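Long-range contacts in parahox neighbor (Phaeodactylum tricornutum CCAP 1055/1, PDB 5Z5M), which probably acts as an allantoin synthase, hydrolysing 5-hydroxyisourate and stereoselectively decarboxylating the resulting OHCU to (S)-allantoin in urate degradation: residues Y243-F248 with I269-G274; C185-T190 with L286-W291. One frame throughout, in Å; residues are numbered along the deposited sequence.

Interaction 1 of 2, residues Y243-F248 with I269-G274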
loop_
_atom_site.group_PDB
_atom_site.type_symbol
_atom_site.label_atom_id
_atom_site.label_comp_id
_atom_site.label_asym_id
_atom_site.label_seq_id
_atom_site.Cartn_x
_atom_site.Cartn_y
_atom_site.Cartn_z
ATOM N N TYR A 243 15.740 -8.938 -12.054
ATOM C CA TYR A 243 14.679 -9.125 -13.048
ATOM C C TYR A 243 13.783 -7.893 -13.175
ATOM O O TYR A 243 13.818 -6.999 -12.329
ATOM C CB TYR A 243 13.825 -10.348 -12.685
ATOM C CG TYR A 243 14.570 -11.669 -12.722
ATOM C CD1 TYR A 243 15.430 -12.034 -11.691
ATOM C CD2 TYR A 243 14.397 -12.559 -13.777
ATOM C CE1 TYR A 243 16.118 -13.237 -11.720
ATOM C CE2 TYR A 243 15.083 -13.771 -13.815
ATOM C CZ TYR A 243 15.936 -14.107 -12.781
ATOM O OH TYR A 243 16.619 -15.304 -12.803
ATOM N N GLU A 244 12.968 -7.859 -14.226
ATOM C CA GLU A 244 11.963 -6.815 -14.368
ATOM C C GLU A 244 10.683 -7.351 -15.008
ATOM O O GLU A 244 10.717 -7.889 -16.117
ATOM C CB GLU A 244 12.519 -5.650 -15.195
ATOM C CG GLU A 244 11.586 -4.468 -15.309
ATOM C CD GLU A 244 12.243 -3.268 -15.978
ATOM O OE1 GLU A 244 11.746 -2.835 -17.041
ATOM O OE2 GLU A 244 13.245 -2.753 -15.432
ATOM N N TRP A 245 9.563 -7.237 -14.291
ATOM C CA TRP A 245 8.252 -7.441 -14.894
ATOM C C TRP A 245 7.915 -6.227 -15.741
ATOM O O TRP A 245 8.373 -5.118 -15.465
ATOM C CB TRP A 245 7.125 -7.594 -13.865
ATOM C CG TRP A 245 7.137 -8.750 -12.891
ATOM C CD1 TRP A 245 7.302 -8.662 -11.538
ATOM C CD2 TRP A 245 6.878 -10.138 -13.171
ATOM N NE1 TRP A 245 7.199 -9.904 -10.964
ATOM C CE2 TRP A 245 6.946 -10.829 -11.943
ATOM C CE3 TRP A 245 6.629 -10.864 -14.341
ATOM C CZ2 TRP A 245 6.771 -12.209 -11.848
ATOM C CZ3 TRP A 245 6.451 -12.243 -14.242
ATOM C CH2 TRP A 245 6.524 -12.895 -13.004
ATOM N N THR A 246 7.081 -6.438 -16.747
ATOM C CA THR A 246 6.404 -5.346 -17.426
ATOM C C THR A 246 4.916 -5.654 -17.396
ATOM O O THR A 246 4.473 -6.623 -18.006
ATOM C CB THR A 246 6.886 -5.164 -18.885
ATOM O OG1 THR A 246 8.293 -4.888 -18.901
ATOM C CG2 THR A 246 6.148 -4.009 -19.545
ATOM N N PHE A 247 4.155 -4.867 -16.641
ATOM C CA PHE A 247 2.711 -5.050 -16.563
ATOM C C PHE A 247 2.010 -4.096 -17.521
ATOM O O PHE A 247 2.173 -2.878 -17.419
ATOM C CB PHE A 247 2.201 -4.815 -15.141
ATOM C CG PHE A 247 2.754 -5.778 -14.130
ATOM C CD1 PHE A 247 2.144 -7.003 -13.914
ATOM C CD2 PHE A 247 3.871 -5.448 -13.382
ATOM C CE1 PHE A 247 2.644 -7.893 -12.971
ATOM C CE2 PHE A 247 4.375 -6.324 -12.441
ATOM C CZ PHE A 247 3.761 -7.556 -12.235
ATOM N N PHE A 248 1.230 -4.636 -18.449
ATOM C CA PHE A 248 0.533 -3.780 -19.409
ATOM C C PHE A 248 -0.852 -3.428 -18.883
ATOM O O PHE A 248 -1.863 -3.934 -19.366
ATOM C CB PHE A 248 0.458 -4.462 -20.780
ATOM C CG PHE A 248 1.799 -4.610 -21.444
ATOM C CD1 PHE A 248 2.575 -5.735 -21.227
ATOM C CD2 PHE A 248 2.299 -3.602 -22.253
ATOM C CE1 PHE A 248 3.817 -5.868 -21.825
ATOM C CE2 PHE A 248 3.538 -3.723 -22.849
ATOM C CZ PHE A 248 4.301 -4.856 -22.634
ATOM N N ILE A 269 3.622 -0.641 -16.487
ATOM C CA ILE A 269 4.326 -0.572 -15.205
ATOM C C ILE A 269 5.513 -1.523 -15.151
ATOM O O ILE A 269 5.340 -2.747 -15.233
ATOM C CB ILE A 269 3.392 -0.900 -14.021
ATOM C CG1 ILE A 269 2.225 0.085 -13.959
ATOM C CG2 ILE A 269 4.175 -0.917 -12.694
ATOM C CD1 ILE A 269 1.281 -0.172 -12.794
ATOM N N PRO A 270 6.727 -0.967 -15.025
ATOM C CA PRO A 270 7.901 -1.807 -14.775
ATOM C C PRO A 270 8.020 -2.143 -13.288
ATOM O O PRO A 270 7.720 -1.297 -12.441
ATOM C CB PRO A 270 9.060 -0.925 -15.239
ATOM C CG PRO A 270 8.592 0.459 -14.927
ATOM C CD PRO A 270 7.094 0.455 -15.186
ATOM N N LEU A 271 8.423 -3.369 -12.982
ATOM C CA LEU A 271 8.641 -3.790 -11.600
ATOM C C LEU A 271 9.978 -4.501 -11.521
ATOM O O LEU A 271 10.088 -5.674 -11.880
ATOM C CB LEU A 271 7.512 -4.708 -11.112
ATOM C CG LEU A 271 7.065 -4.576 -9.652
ATOM C CD1 LEU A 271 6.537 -3.179 -9.403
ATOM C CD2 LEU A 271 5.997 -5.616 -9.293
ATOM N N ARG A 272 10.989 -3.775 -11.055
ATOM C CA ARG A 272 12.361 -4.265 -10.991
ATOM C C ARG A 272 12.635 -4.895 -9.622
ATOM O O ARG A 272 12.324 -4.293 -8.591
ATOM C CB ARG A 272 13.333 -3.112 -11.266
ATOM C CG ARG A 272 14.792 -3.498 -11.424
ATOM C CD ARG A 272 15.596 -2.282 -11.884
ATOM N NE ARG A 272 15.042 -1.707 -13.108
ATOM C CZ ARG A 272 15.370 -0.515 -13.597
ATOM N NH1 ARG A 272 16.256 0.240 -12.970
ATOM N NH2 ARG A 272 14.811 -0.073 -14.717
ATOM N N PHE A 273 13.199 -6.102 -9.615
ATOM C CA PHE A 273 13.436 -6.829 -8.368
ATOM C C PHE A 273 14.565 -7.862 -8.459
ATOM O O PHE A 273 14.933 -8.323 -9.545
ATOM C CB PHE A 273 12.147 -7.520 -7.908
ATOM C CG PHE A 273 11.728 -8.673 -8.782
ATOM C CD1 PHE A 273 11.039 -8.449 -9.962
ATOM C CD2 PHE A 273 12.026 -9.974 -8.422
ATOM C CE1 PHE A 273 10.646 -9.505 -10.768
ATOM C CE2 PHE A 273 11.639 -11.037 -9.223
ATOM C CZ PHE A 273 10.949 -10.803 -10.395
ATOM N N GLY A 274 15.104 -8.230 -7.301
ATOM C CA GLY A 274 16.194 -9.182 -7.244
ATOM C C GLY A 274 15.765 -10.500 -6.635
ATOM O O GLY A 274 14.919 -10.528 -5.736
#
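Residues 243-248 and 269-274 run antiparallel, with Tyr-243, Trp-245 and Phe-247 each exchanging two backbone hydrogen bonds with Phe-273, Leu-271 and Ile-269, respectively. Beside these pairs, on the face that carries Thr-246 and Pro-270, Arg-272 presents NE and NH2 to a single oxygen, Glu-244 OE2, at 3.1 and 3.2 Å. The carboxylate and guanidinium planes lie only 14° apart, and an extended glutamate chain with CG anti to the backbone N (chi1 -176°) brings OE2 to the edge of the guanidinium. Glu-244 OE1 rests against Pro-270 CB.

The other face is largely aromatic and looks into the core of the transthyretin-like β-sandwich, where the opposing strands 182-189 and 281-289 supply Leu-183, Cys-185 and Val-284 around Trp-245. Phe-273 CE1 sits 3.5 Å from Trp-245 CD1, over one face of the indole; the Phe-273 ring and the five-membered ring of Trp-245 are near parallel, 26° apart, but offset so that they hardly overlap. Phe-273 in turn receives Tyr-243 CB over its own face, a CH-pi contact 4.0 Å from the centroid, while Tyr-243 OH leaves the pair to bond Thr-239 O and Arg-205. Leu-271 fits between two aromatics, its CB at the indole edge and CD2 3.6 Å from Phe-247 CE2.

Interaction 2 of 2, residues C185-T190 with L286-W291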
loop_
_atom_site.group_PDB
_atom_site.type_symbol
_atom_site.label_atom_id
_atom_site.label_comp_id
_atom_site.label_asym_id
_atom_site.label_seq_id
_atom_site.Cartn_x
_atom_site.Cartn_y
_atom_site.Cartn_z
ATOM N N CYS A 185 3.312 -14.926 -9.790
ATOM C CA CYS A 185 2.787 -13.576 -9.844
ATOM C C CYS A 185 1.271 -13.594 -9.696
ATOM O O CYS A 185 0.610 -14.560 -10.069
ATOM C CB CYS A 185 3.185 -12.904 -11.155
ATOM S SG CYS A 185 2.844 -11.132 -11.206
ATOM N N HIS A 186 0.738 -12.522 -9.131
ATOM C CA HIS A 186 -0.695 -12.334 -8.987
ATOM C C HIS A 186 -0.978 -10.855 -9.212
ATOM O O HIS A 186 -0.219 -10.003 -8.751
ATOM C CB HIS A 186 -1.159 -12.791 -7.600
ATOM C CG HIS A 186 -2.603 -12.523 -7.315
ATOM N ND1 HIS A 186 -3.625 -13.189 -7.955
ATOM C CD2 HIS A 186 -3.195 -11.667 -6.448
ATOM C CE1 HIS A 186 -4.788 -12.749 -7.500
ATOM N NE2 HIS A 186 -4.552 -11.826 -6.585
ATOM N N VAL A 187 -2.038 -10.543 -9.945
ATOM C CA VAL A 187 -2.421 -9.149 -10.131
ATOM C C VAL A 187 -3.813 -8.903 -9.559
ATOM O O VAL A 187 -4.774 -9.599 -9.898
ATOM C CB VAL A 187 -2.412 -8.733 -11.605
ATOM C CG1 VAL A 187 -2.762 -7.248 -11.722
ATOM C CG2 VAL A 187 -1.061 -9.034 -12.230
ATOM N N LEU A 188 -3.908 -7.918 -8.676
ATOM C CA LEU A 188 -5.184 -7.547 -8.079
ATOM C C LEU A 188 -5.579 -6.118 -8.430
ATOM O O LEU A 188 -4.807 -5.184 -8.215
ATOM C CB LEU A 188 -5.122 -7.695 -6.564
ATOM C CG LEU A 188 -6.389 -7.216 -5.860
ATOM C CD1 LEU A 188 -7.425 -8.323 -5.805
ATOM C CD2 LEU A 188 -6.057 -6.701 -4.472
ATOM N N ASP A 189 -6.788 -5.966 -8.964
ATOM C CA ASP A 189 -7.365 -4.668 -9.306
ATOM C C ASP A 189 -8.016 -4.075 -8.054
ATOM O O ASP A 189 -9.111 -4.481 -7.674
ATOM C CB ASP A 189 -8.383 -4.847 -10.445
ATOM C CG ASP A 189 -9.084 -3.554 -10.856
ATOM O OD1 ASP A 189 -8.893 -2.495 -10.223
ATOM O OD2 ASP A 189 -9.865 -3.622 -11.829
ATOM N N THR A 190 -7.349 -3.121 -7.406
ATOM C CA THR A 190 -7.859 -2.598 -6.142
ATOM C C THR A 190 -8.946 -1.547 -6.340
ATOM O O THR A 190 -9.606 -1.139 -5.383
ATOM C CB THR A 190 -6.726 -1.989 -5.283
ATOM O OG1 THR A 190 -6.068 -0.953 -6.022
ATOM C CG2 THR A 190 -5.717 -3.057 -4.913
ATOM N N LEU A 286 1.317 -7.710 -8.083
ATOM C CA LEU A 286 1.018 -6.306 -8.319
ATOM C C LEU A 286 -0.378 -5.970 -7.782
ATOM O O LEU A 286 -1.365 -6.618 -8.144
ATOM C CB LEU A 286 1.102 -5.982 -9.819
ATOM C CG LEU A 286 0.765 -4.547 -10.233
ATOM C CD1 LEU A 286 1.852 -3.592 -9.745
ATOM C CD2 LEU A 286 0.571 -4.433 -11.740
ATOM N N LEU A 287 -0.453 -4.966 -6.912
ATOM C CA LEU A 287 -1.725 -4.385 -6.492
ATOM C C LEU A 287 -1.896 -3.097 -7.275
ATOM O O LEU A 287 -1.038 -2.233 -7.193
ATOM C CB LEU A 287 -1.745 -4.105 -4.985
ATOM C CG LEU A 287 -1.955 -5.244 -3.980
ATOM C CD1 LEU A 287 -0.889 -6.322 -4.095
ATOM C CD2 LEU A 287 -1.993 -4.680 -2.564
ATOM N N VAL A 288 -2.970 -2.952 -8.048
ATOM C CA VAL A 288 -3.023 -1.800 -8.950
ATOM C C VAL A 288 -4.422 -1.200 -9.163
ATOM O O VAL A 288 -5.425 -1.910 -9.189
ATOM C CB VAL A 288 -2.417 -2.181 -10.326
ATOM C CG1 VAL A 288 -3.217 -3.309 -10.993
ATOM C CG2 VAL A 288 -2.319 -0.972 -11.240
ATOM N N SER A 289 -4.467 0.127 -9.275
ATOM C CA SER A 289 -5.635 0.858 -9.757
ATOM C C SER A 289 -5.101 1.801 -10.838
ATOM O O SER A 289 -3.890 1.837 -11.064
ATOM C CB SER A 289 -6.334 1.612 -8.619
ATOM O OG SER A 289 -5.633 2.797 -8.262
ATOM N N PRO A 290 -5.978 2.553 -11.529
ATOM C CA PRO A 290 -5.393 3.501 -12.485
ATOM C C PRO A 290 -4.532 4.586 -11.828
ATOM O O PRO A 290 -3.798 5.290 -12.533
ATOM C CB PRO A 290 -6.625 4.128 -13.154
ATOM C CG PRO A 290 -7.672 3.092 -13.037
ATOM C CD PRO A 290 -7.436 2.431 -11.704
ATOM N N TRP A 291 -4.612 4.712 -10.505
ATOM C CA TRP A 291 -4.025 5.859 -9.814
ATOM C C TRP A 291 -3.052 5.464 -8.713
ATOM O O TRP A 291 -2.570 6.318 -7.969
ATOM C CB TRP A 291 -5.134 6.730 -9.220
ATOM C CG TRP A 291 -6.271 6.953 -10.170
ATOM C CD1 TRP A 291 -7.467 6.293 -10.183
ATOM C CD2 TRP A 291 -6.320 7.893 -11.255
ATOM N NE1 TRP A 291 -8.256 6.766 -11.203
ATOM C CE2 TRP A 291 -7.575 7.749 -11.875
ATOM C CE3 TRP A 291 -5.426 8.844 -11.758
ATOM C CZ2 TRP A 291 -7.959 8.517 -12.974
ATOM C CZ3 TRP A 291 -5.812 9.611 -12.852
ATOM C CH2 TRP A 291 -7.064 9.438 -13.447
#
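Thr-190 N donates to Val-288 O at 2.9 Å, the last of four backbone hydrogen bonds that join residues 185-190 to 286-291 in parallel. The others run from Leu-286 N to His-186 O, from Leu-188 N to Leu-286 O and from Val-288 N to Leu-188 O, each nearly straight. The final donor stands 39° out of the Val-288 carbonyl plane, where the first strand gives way to a loop.

Among the side chains, Val-187 CG1 meets Val-288 CG1 at 4.0 Å on the face turned toward Phe-247 and the helix 249-256; Leu-188 and Leu-287 share the other face. Past the first strand, the side chain of Thr-190 turns toward 286-291, and CG2, anti to its own carbonyl carbon, comes crosswise to Leu-287 CB at 4.1 Å. A serine here, lacking the methyl, would probably open a small gap beside Leu-287 CB.

Farther out, Asp-189 OD1 accepts from Gly-191 N and OD2 bonds Asn-192 in the following loop and Tyr-252 of helix 249-256, which probably helps hold the start of that loop. Ser-289 OG accepts from Trp-291 N at 3.1 Å, an ST turn, and also bonds Ser-292. Thr-190 O and Ser-289 OG form reciprocal hydrogen bonds with their counterparts in the third subunit, tying this buried parallel pair to tetramer assembly.

The centres of interactions 1 and 2 lie about 13 Å apart in the HIUase/transthyretin-like region, one in each of two facing sheets. Strands 241-248 and 268-275 form the antiparallel pair of interaction 1; strands 182-189 and 281-289 form the parallel pair of interaction 2, which encloses interaction 1 along the chain. Strand 268-275 is followed directly by 281-289, so the chain passes from one sheet to the other. The layers touch where Phe-247 CG packs 3.5 Å from Leu-286 CD2 and Trp-245 CZ2 lies 3.7 Å from Cys-185 CB. One face of each contact thus lines a shared hydrophobic core, and both contacts reach neighbouring subunits of the four-chain assembly.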